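Local coordinates for protein laminin subunit ALPHA-1 (Mus musculus, PDB 2JD4) that forms part of the laminin-111 heterotrimer of basement membranes and, through its C-terminal pair of LG domains, probably helps attach laminin to cell surfaces, at residues Q28-V33 / A187-R192; G58-V63 / H163-C168; T73-E78 / R156-I161. The protein carries 4 engineered substitutions. All blocks are in the same frame, centred on the assembly; numbering follows the deposited sequence.

Contact 1 of 3, residues Q28-V33 / A187-R192; sequences QNSHLV and ASAVDR
The imidazole of His31 lies with one face over the backbone of the opposite strand, above Ser188 N and Ala187 CA, and its CE1 comes 3.6 Å from Ser188 CB. Its CG sits in the crowded position between the backbone N and the carbonyl carbon (chi1 72°), which swings the ring back along its own strand. There ND1 donates to Asn29 O over 2.8 Å, a nearly straight bond (171°) with the oxygen in the ring plane. This bond holds the imidazole in rotation and requires a hydrogen on ND1. Beneath the ring, His31 and Ser188 form an antiparallel hydrogen-bonded pair: His31 N gives its hydrogen to Ser188 O at 3.1 Å, and Ser188 N returns the bond to His31 O at 3.2 Å. The pairing extends a seven-stranded antiparallel sheet of the laminin G β-sandwich to strand 186-188, its outermost strand on this side within the chain. Past the end of the strand the chain bends sharply at Ala189, and Ser188 O also receives a CA-H...O contact from Ser30, whose CA is 3.1 Å away. Ser30 OG stands 2.9 Å from Ala189 O, although another acceptor competes for the hydroxyl proton; the same OG accepts a hydrogen bond from Ser27 N. On the other face of the sheet Leu32 pairs with Ala187 without hydrogen bonds. Leu32 CD2 rests 3.7 Å from Ala187 CB, and farther along it meets Val190 CG2, the two side chains crossing at about a right angle. That valine methyl also lies 3.4 Å from His31 O, while His22 of strand 22-23 packs against both Leu32 and Val190.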
loop_
_atom_site.group_PDB
_atom_site.type_symbol
_atom_site.label_atom_id
_atom_site.label_comp_id
_atom_site.label_asym_id
_atom_site.label_seq_id
_atom_site.Cartn_x
_atom_site.Cartn_y
_atom_site.Cartn_z
ATOM N N GLN A 28 -7.477 -0.598 -3.642
ATOM C CA GLN A 28 -7.039 -0.817 -5.017
ATOM C C GLN A 28 -7.832 0.062 -5.990
ATOM O O GLN A 28 -7.443 0.221 -7.152
ATOM C CB GLN A 28 -7.191 -2.298 -5.404
ATOM C CG GLN A 28 -6.268 -3.238 -4.636
ATOM C CD GLN A 28 -5.244 -3.938 -5.525
ATOM O OE1 GLN A 28 -5.596 -4.764 -6.372
ATOM N NE2 GLN A 28 -3.970 -3.611 -5.331
ATOM N N ASN A 29 -8.931 0.644 -5.519
ATOM C CA ASN A 29 -9.748 1.500 -6.385
ATOM C C ASN A 29 -9.947 2.943 -5.918
ATOM O O ASN A 29 -10.954 3.577 -6.236
ATOM C CB ASN A 29 -11.106 0.847 -6.637
ATOM C CG ASN A 29 -10.987 -0.444 -7.428
ATOM O OD1 ASN A 29 -10.710 -0.435 -8.635
ATOM N ND2 ASN A 29 -11.168 -1.561 -6.748
ATOM N N SER A 30 -8.988 3.470 -5.167
ATOM C CA SER A 30 -9.077 4.858 -4.732
ATOM C C SER A 30 -8.904 5.706 -5.992
ATOM O O SER A 30 -7.989 5.461 -6.774
ATOM C CB SER A 30 -7.951 5.193 -3.750
ATOM O OG SER A 30 -7.970 4.330 -2.629
ATOM N N HIS A 31 -9.762 6.699 -6.190
ATOM C CA HIS A 31 -9.645 7.544 -7.376
ATOM C C HIS A 31 -10.567 8.758 -7.332
ATOM O O HIS A 31 -11.440 8.862 -6.472
ATOM C CB HIS A 31 -10.007 6.737 -8.631
ATOM C CG HIS A 31 -11.473 6.450 -8.745
ATOM N ND1 HIS A 31 -12.115 5.525 -7.949
ATOM C CD2 HIS A 31 -12.442 7.051 -9.476
ATOM C CE1 HIS A 31 -13.415 5.574 -8.179
ATOM N NE2 HIS A 31 -13.640 6.492 -9.101
ATOM N N LEU A 32 -10.352 9.664 -8.280
ATOM C CA LEU A 32 -11.180 10.851 -8.465
ATOM C C LEU A 32 -11.530 10.840 -9.957
ATOM O O LEU A 32 -10.687 10.499 -10.788
ATOM C CB LEU A 32 -10.406 12.145 -8.171
ATOM C CG LEU A 32 -9.956 12.507 -6.755
ATOM C CD1 LEU A 32 -9.243 13.857 -6.795
ATOM C CD2 LEU A 32 -11.159 12.566 -5.824
ATOM N N VAL A 33 -12.765 11.182 -10.289
ATOM C CA VAL A 33 -13.183 11.268 -11.682
ATOM C C VAL A 33 -13.394 12.761 -11.897
ATOM O O VAL A 33 -14.293 13.362 -11.306
ATOM C CB VAL A 33 -14.493 10.505 -11.938
ATOM C CG1 VAL A 33 -14.935 10.702 -13.388
ATOM C CG2 VAL A 33 -14.290 9.017 -11.643
ATOM N N ALA A 187 -16.038 9.777 -6.852
ATOM C CA ALA A 187 -14.794 9.393 -6.208
ATOM C C ALA A 187 -14.996 8.210 -5.278
ATOM O O ALA A 187 -16.124 7.852 -4.937
ATOM C CB ALA A 187 -14.237 10.567 -5.421
ATOM N N SER A 188 -13.892 7.600 -4.875
ATOM C CA SER A 188 -13.957 6.480 -3.964
ATOM C C SER A 188 -12.668 6.322 -3.181
ATOM O O SER A 188 -11.577 6.418 -3.738
ATOM C CB SER A 188 -14.260 5.183 -4.723
ATOM O OG SER A 188 -14.179 4.069 -3.850
ATOM N N ALA A 189 -12.821 6.119 -1.875
ATOM C CA ALA A 189 -11.719 5.881 -0.948
ATOM C C ALA A 189 -10.492 6.778 -1.017
ATOM O O ALA A 189 -9.364 6.286 -1.022
ATOM C CB ALA A 189 -11.279 4.414 -1.062
ATOM N N VAL A 190 -10.691 8.088 -1.058
ATOM C CA VAL A 190 -9.559 9.000 -1.097
ATOM C C VAL A 190 -9.389 9.619 0.297
ATOM O O VAL A 190 -10.351 9.705 1.062
ATOM C CB VAL A 190 -9.786 10.105 -2.153
ATOM C CG1 VAL A 190 -8.657 11.112 -2.113
ATOM C CG2 VAL A 190 -9.852 9.471 -3.549
ATOM N N ASP A 191 -8.168 10.022 0.641
ATOM C CA ASP A 191 -7.927 10.640 1.947
ATOM C C ASP A 191 -6.912 11.780 1.807
ATOM O O ASP A 191 -6.525 12.141 0.690
ATOM C CB ASP A 191 -7.429 9.587 2.942
ATOM C CG ASP A 191 -7.954 9.815 4.355
ATOM O OD1 ASP A 191 -8.102 8.819 5.092
ATOM O OD2 ASP A 191 -8.216 10.980 4.733
ATOM N N ARG A 192 -6.490 12.343 2.936
ATOM C CA ARG A 192 -5.532 13.451 2.950
ATOM C C ARG A 192 -4.099 12.967 3.110
ATOM O O ARG A 192 -3.862 11.852 3.570
ATOM C CB ARG A 192 -5.878 14.404 4.093
ATOM C CG ARG A 192 -7.345 14.777 4.127
ATOM C CD ARG A 192 -7.838 14.904 5.559
ATOM N NE ARG A 192 -7.926 16.289 5.990
ATOM C CZ ARG A 192 -8.295 16.666 7.209
ATOM N NH1 ARG A 192 -8.603 15.759 8.123
ATOM N NH2 ARG A 192 -8.373 17.953 7.505
#

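Contact 2 of 3, residues G58-V63 / H163-C168; sequences GLIYYV and HSIPAC
With CG1 of Ile165 anti to the backbone N (chi1 -180°) and CD1 folded round from the extended position (chi2 79°), the side chain bends so that CD1 reaches over Gly58, 3.7 Å from Gly58 CA, while CG2 is turned toward the carbonyl of Leu59. The contact ties together the two sheets of the laminin G β-sandwich: strand 58-64 belongs to one, and residues 163-168 lead into strand 167-174 of the other, where Cys168 is disulfide-bonded to Cys193. The backbones meet in a single bridge, in which Leu59 N donates to His163 O at 3.0 Å (167° at the hydrogen). Close approach depends on Gly58 having no side chain, since a CB there would fall only 2.4 Å from Ile165 CA, and the backbone angles of Gly58 would also press that carbon against the preceding carbonyl oxygen. The imidazole of His163 starts out away from the strand but curls back, bringing NE2 to 3.9 Å from Gly58 N; His163 NE2 is hydrogen-bonded to Ser57 OG, next to the glycine. Ser164 OG is hydrogen-bonded to Gly147 O and Gly25 N. Beyond the bridge, Ile60 and Tyr61 together face Leu74 in a classic β bulge. Ile60 CG1 is 4.4 Å from Ile165 CG2, a looser apolar touch, and Ile60 also packs on Leu49 and Ile51 of the second sheet. Pro166 then redirects the chain through an inverse γ turn. The tightest approach of the Ile165 side chain is to a polar atom: its CG2 methyl sits 3.3 Å from Leu59 O.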
loop_
_atom_site.group_PDB
_atom_site.type_symbol
_atom_site.label_atom_id
_atom_site.label_comp_id
_atom_site.label_asym_id
_atom_site.label_seq_id
_atom_site.Cartn_x
_atom_site.Cartn_y
_atom_site.Cartn_z
ATOM N N GLY A 58 1.639 1.527 -9.880
ATOM C CA GLY A 58 0.301 2.088 -9.789
ATOM C C GLY A 58 -0.104 2.973 -10.960
ATOM O O GLY A 58 0.753 3.520 -11.665
ATOM N N LEU A 59 -1.413 3.114 -11.170
ATOM C CA LEU A 59 -1.941 3.952 -12.250
ATOM C C LEU A 59 -2.107 5.383 -11.731
ATOM O O LEU A 59 -2.724 5.597 -10.692
ATOM C CB LEU A 59 -3.287 3.393 -12.743
ATOM C CG LEU A 59 -3.964 4.114 -13.918
ATOM C CD1 LEU A 59 -4.841 3.143 -14.703
ATOM C CD2 LEU A 59 -4.791 5.287 -13.399
ATOM N N ILE A 60 -1.552 6.357 -12.453
ATOM C CA ILE A 60 -1.622 7.757 -12.038
ATOM C C ILE A 60 -2.786 8.507 -12.704
ATOM O O ILE A 60 -3.507 9.251 -12.030
ATOM C CB ILE A 60 -0.276 8.456 -12.301
ATOM C CG1 ILE A 60 0.833 7.716 -11.535
ATOM C CG2 ILE A 60 -0.361 9.923 -11.879
ATOM C CD1 ILE A 60 2.267 8.118 -11.908
ATOM N N TYR A 61 -2.965 8.334 -14.018
ATOM C CA TYR A 61 -4.117 8.929 -14.709
ATOM C C TYR A 61 -4.487 8.126 -15.949
ATOM O O TYR A 61 -3.642 7.435 -16.533
ATOM C CB TYR A 61 -3.894 10.414 -15.066
ATOM C CG TYR A 61 -3.076 10.727 -16.302
ATOM C CD1 TYR A 61 -3.552 10.436 -17.582
ATOM C CD2 TYR A 61 -1.847 11.374 -16.194
ATOM C CE1 TYR A 61 -2.825 10.787 -18.716
ATOM C CE2 TYR A 61 -1.111 11.725 -17.323
ATOM C CZ TYR A 61 -1.611 11.428 -18.581
ATOM O OH TYR A 61 -0.890 11.781 -19.700
ATOM N N TYR A 62 -5.756 8.223 -16.339
ATOM C CA TYR A 62 -6.278 7.501 -17.490
ATOM C C TYR A 62 -7.444 8.243 -18.153
ATOM O O TYR A 62 -8.293 8.821 -17.471
ATOM C CB TYR A 62 -6.739 6.117 -17.024
ATOM C CG TYR A 62 -7.469 5.271 -18.042
ATOM C CD1 TYR A 62 -6.773 4.542 -19.010
ATOM C CD2 TYR A 62 -8.857 5.162 -18.009
ATOM C CE1 TYR A 62 -7.446 3.727 -19.912
ATOM C CE2 TYR A 62 -9.541 4.351 -18.910
ATOM C CZ TYR A 62 -8.832 3.637 -19.855
ATOM O OH TYR A 62 -9.508 2.831 -20.740
ATOM N N VAL A 63 -7.457 8.233 -19.485
ATOM C CA VAL A 63 -8.532 8.833 -20.280
ATOM C C VAL A 63 -8.751 7.872 -21.440
ATOM O O VAL A 63 -7.798 7.264 -21.933
ATOM C CB VAL A 63 -8.172 10.234 -20.845
ATOM C CG1 VAL A 63 -8.110 11.250 -19.720
ATOM C CG2 VAL A 63 -6.858 10.180 -21.603
ATOM N N HIS A 163 -4.281 -0.925 -10.775
ATOM C CA HIS A 163 -4.649 -0.641 -9.384
ATOM C C HIS A 163 -4.251 0.794 -9.041
ATOM O O HIS A 163 -3.441 1.403 -9.736
ATOM C CB HIS A 163 -3.970 -1.615 -8.403
ATOM C CG HIS A 163 -2.485 -1.715 -8.566
ATOM N ND1 HIS A 163 -1.896 -2.464 -9.562
ATOM C CD2 HIS A 163 -1.471 -1.152 -7.869
ATOM C CE1 HIS A 163 -0.583 -2.358 -9.472
ATOM N NE2 HIS A 163 -0.298 -1.567 -8.453
ATOM N N SER A 164 -4.824 1.325 -7.966
ATOM C CA SER A 164 -4.545 2.691 -7.524
ATOM C C SER A 164 -3.118 2.906 -7.011
ATOM O O SER A 164 -2.593 2.097 -6.247
ATOM C CB SER A 164 -5.543 3.080 -6.431
ATOM O OG SER A 164 -5.260 4.367 -5.929
ATOM N N ILE A 165 -2.497 4.004 -7.438
ATOM C CA ILE A 165 -1.133 4.340 -7.023
ATOM C C ILE A 165 -1.098 4.817 -5.562
ATOM O O ILE A 165 -1.865 5.698 -5.181
ATOM C CB ILE A 165 -0.540 5.466 -7.934
ATOM C CG1 ILE A 165 0.888 5.818 -7.508
ATOM C CG2 ILE A 165 -1.398 6.717 -7.855
ATOM C CD1 ILE A 165 1.931 4.845 -7.983
ATOM N N PRO A 166 -0.225 4.222 -4.726
ATOM C CA PRO A 166 -0.133 4.639 -3.321
ATOM C C PRO A 166 0.730 5.893 -3.286
ATOM O O PRO A 166 1.944 5.808 -3.109
ATOM C CB PRO A 166 0.572 3.456 -2.640
ATOM C CG PRO A 166 0.342 2.304 -3.585
ATOM C CD PRO A 166 0.501 2.955 -4.927
ATOM N N ALA A 167 0.109 7.052 -3.478
ATOM C CA ALA A 167 0.858 8.301 -3.488
ATOM C C ALA A 167 -0.037 9.507 -3.252
ATOM O O ALA A 167 -1.259 9.417 -3.366
ATOM C CB ALA A 167 1.576 8.465 -4.836
ATOM N N CYS A 168 0.601 10.630 -2.941
ATOM C CA CYS A 168 -0.088 11.893 -2.728
ATOM C C CYS A 168 0.068 12.677 -4.021
ATOM O O CYS A 168 1.162 12.751 -4.580
ATOM C CB CYS A 168 0.559 12.677 -1.587
ATOM S SG CYS A 168 -0.286 14.259 -1.258
#

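Contact 3 of 3, residues T73-E78 / R156-I161; sequences TLQLQE and RNIGTI
Both hydrogen bonds between Gln75 and residues 156-161 come from one atom, the amide nitrogen NE2, which reaches two backbone carbonyls of the loop. The bond to Ile158 O, 2.9 Å long, is nearly straight (170°) and lies in the amide plane of the glutamine. Ile161 O is nearer at 2.8 Å, but here the bond is bent (142°), with the donor above the carbonyl plane rather than on a lone pair. CG anti to the carbonyl carbon (chi1 -61°) and the chain extended beyond it carry the amide from strand 71-77 to the bend between Ile158 and Ile161. In the laminin G β-sandwich, residues 156-161, part of the loop between strands 143-146 and 167-174, lie over the side of strand 71-77 that bears Thr73 and Gln75, whereas Leu76 points the other way, onto Leu81 and Ile165. An alanine in place of Gln75 would leave both carbonyls without this shared donor and would probably let the bend shift away from the strand. The remaining contacts are van der Waals touches. Ile161 CB lies 3.8 Å from Gln75 NE2, and Ile161 CG2 is 3.7 Å from Leu76 O. Gln77 crosses Ile161 at about a right angle, with Gln77 OE1 4.1 Å from Ile161 CG1. At the other end Ile158 CG2 meets Thr73 CG2 at 4.3 Å, while Ile158 also packs on Leu59 and Tyr62.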
loop_
_atom_site.group_PDB
_atom_site.type_symbol
_atom_site.label_atom_id
_atom_site.label_comp_id
_atom_site.label_asym_id
_atom_site.label_seq_id
_atom_site.Cartn_x
_atom_site.Cartn_y
_atom_site.Cartn_z
ATOM N N THR A 73 -2.563 7.009 -20.907
ATOM C CA THR A 73 -2.358 6.700 -19.497
ATOM C C THR A 73 -0.918 6.920 -19.034
ATOM O O THR A 73 0.021 6.921 -19.840
ATOM C CB THR A 73 -2.765 5.229 -19.201
ATOM O OG1 THR A 73 -2.598 4.945 -17.807
ATOM C CG2 THR A 73 -1.908 4.264 -20.013
ATOM N N LEU A 74 -0.764 7.148 -17.732
ATOM C CA LEU A 74 0.537 7.333 -17.098
ATOM C C LEU A 74 0.530 6.354 -15.929
ATOM O O LEU A 74 -0.327 6.437 -15.041
ATOM C CB LEU A 74 0.714 8.765 -16.577
ATOM C CG LEU A 74 1.999 9.011 -15.767
ATOM C CD1 LEU A 74 3.213 8.897 -16.682
ATOM C CD2 LEU A 74 1.973 10.385 -15.112
ATOM N N GLN A 75 1.474 5.418 -15.941
ATOM C CA GLN A 75 1.572 4.397 -14.899
ATOM C C GLN A 75 2.983 4.311 -14.340
ATOM O O GLN A 75 3.955 4.642 -15.022
ATOM C CB GLN A 75 1.184 3.027 -15.471
ATOM C CG GLN A 75 -0.236 2.934 -15.996
ATOM C CD GLN A 75 -0.418 1.795 -16.996
ATOM O OE1 GLN A 75 0.251 1.756 -18.024
ATOM N NE2 GLN A 75 -1.327 0.871 -16.697
ATOM N N LEU A 76 3.091 3.877 -13.088
ATOM C CA LEU A 76 4.386 3.707 -12.449
ATOM C C LEU A 76 4.631 2.203 -12.415
ATOM O O LEU A 76 3.715 1.433 -12.130
ATOM C CB LEU A 76 4.370 4.239 -11.019
ATOM C CG LEU A 76 5.734 4.229 -10.320
ATOM C CD1 LEU A 76 6.608 5.346 -10.907
ATOM C CD2 LEU A 76 5.551 4.433 -8.816
ATOM N N GLN A 77 5.858 1.791 -12.716
ATOM C CA GLN A 77 6.213 0.374 -12.711
ATOM C C GLN A 77 7.673 0.219 -12.316
ATOM O O GLN A 77 8.561 0.849 -12.900
ATOM C CB GLN A 77 5.980 -0.243 -14.090
ATOM C CG GLN A 77 6.364 -1.715 -14.168
ATOM C CD GLN A 77 6.145 -2.306 -15.548
ATOM O OE1 GLN A 77 5.020 -2.621 -15.930
ATOM N NE2 GLN A 77 7.225 -2.449 -16.306
ATOM N N GLU A 78 7.915 -0.622 -11.315
ATOM C CA GLU A 78 9.265 -0.841 -10.813
ATOM C C GLU A 78 9.892 0.494 -10.436
ATOM O O GLU A 78 11.083 0.721 -10.647
ATOM C CB GLU A 78 10.124 -1.563 -11.861
ATOM C CG GLU A 78 9.608 -2.959 -12.220
ATOM C CD GLU A 78 10.487 -3.677 -13.238
ATOM O OE1 GLU A 78 10.725 -3.119 -14.331
ATOM O OE2 GLU A 78 10.935 -4.806 -12.947
ATOM N N ARG A 156 -9.030 -1.933 -20.724
ATOM C CA ARG A 156 -8.394 -2.866 -21.648
ATOM C C ARG A 156 -7.144 -2.297 -22.322
ATOM O O ARG A 156 -7.030 -1.094 -22.560
ATOM C CB ARG A 156 -9.401 -3.304 -22.729
ATOM C CG ARG A 156 -10.692 -3.912 -22.183
ATOM C CD ARG A 156 -11.487 -4.648 -23.260
ATOM N NE ARG A 156 -11.919 -3.773 -24.348
ATOM C CZ ARG A 156 -12.984 -2.976 -24.308
ATOM N NH1 ARG A 156 -13.756 -2.932 -23.231
ATOM N NH2 ARG A 156 -13.277 -2.214 -25.355
ATOM N N ASN A 157 -6.203 -3.189 -22.616
ATOM C CA ASN A 157 -4.956 -2.849 -23.292
ATOM C C ASN A 157 -4.002 -1.831 -22.662
ATOM O O ASN A 157 -3.361 -1.057 -23.375
ATOM C CB ASN A 157 -5.251 -2.457 -24.744
ATOM C CG ASN A 157 -5.901 -3.594 -25.531
ATOM O OD1 ASN A 157 -5.438 -4.737 -25.498
ATOM N ND2 ASN A 157 -6.976 -3.283 -26.239
ATOM N N ILE A 158 -3.907 -1.819 -21.333
ATOM C CA ILE A 158 -2.956 -0.939 -20.665
ATOM C C ILE A 158 -2.170 -1.769 -19.648
ATOM O O ILE A 158 -1.540 -1.236 -18.732
ATOM C CB ILE A 158 -3.634 0.290 -19.970
ATOM C CG1 ILE A 158 -4.452 -0.142 -18.751
ATOM C CG2 ILE A 158 -4.517 1.025 -20.973
ATOM C CD1 ILE A 158 -5.081 1.039 -18.013
ATOM N N GLY A 159 -2.212 -3.090 -19.834
ATOM C CA GLY A 159 -1.490 -3.996 -18.956
ATOM C C GLY A 159 -2.165 -4.348 -17.646
ATOM O O GLY A 159 -3.374 -4.159 -17.479
ATOM N N THR A 160 -1.376 -4.863 -16.707
ATOM C CA THR A 160 -1.896 -5.270 -15.407
ATOM C C THR A 160 -1.823 -4.175 -14.345
ATOM O O THR A 160 -2.399 -4.335 -13.269
ATOM C CB THR A 160 -1.136 -6.488 -14.850
ATOM O OG1 THR A 160 0.249 -6.150 -14.699
ATOM C CG2 THR A 160 -1.267 -7.682 -15.790
ATOM N N ILE A 161 -1.118 -3.084 -14.631
ATOM C CA ILE A 161 -0.992 -1.997 -13.655
ATOM C C ILE A 161 -2.220 -1.090 -13.701
ATOM O O ILE A 161 -2.159 0.051 -14.167
ATOM C CB ILE A 161 0.282 -1.148 -13.893
ATOM C CG1 ILE A 161 1.522 -2.048 -13.925
ATOM C CG2 ILE A 161 0.456 -0.124 -12.755
ATOM C CD1 ILE A 161 1.743 -2.852 -12.665
#

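In the fold
All three contacts reach the same seven-stranded sheet of the LG4 domain, at different places across it. Contact 1 lies at the edge, only partly buried, and rests on paired backbone bonds between strands. Contacts 2 and 3 are buried and sit on adjacent strands, joined by probable backbone hydrogen bonds from Leu76 N to Gly58 O and from Ile60 N to Leu74 O. Contact 2 relies on a glycine, an isoleucine and one backbone bond where the two sheets meet; contact 3 uses a side-chain amide to hold a loop. Ser164 N with Gln28 O and Ser164 OG with Ser30 O link contacts 1 and 2, whereas contacts 1 and 3, centres about 18 Å apart, do not touch.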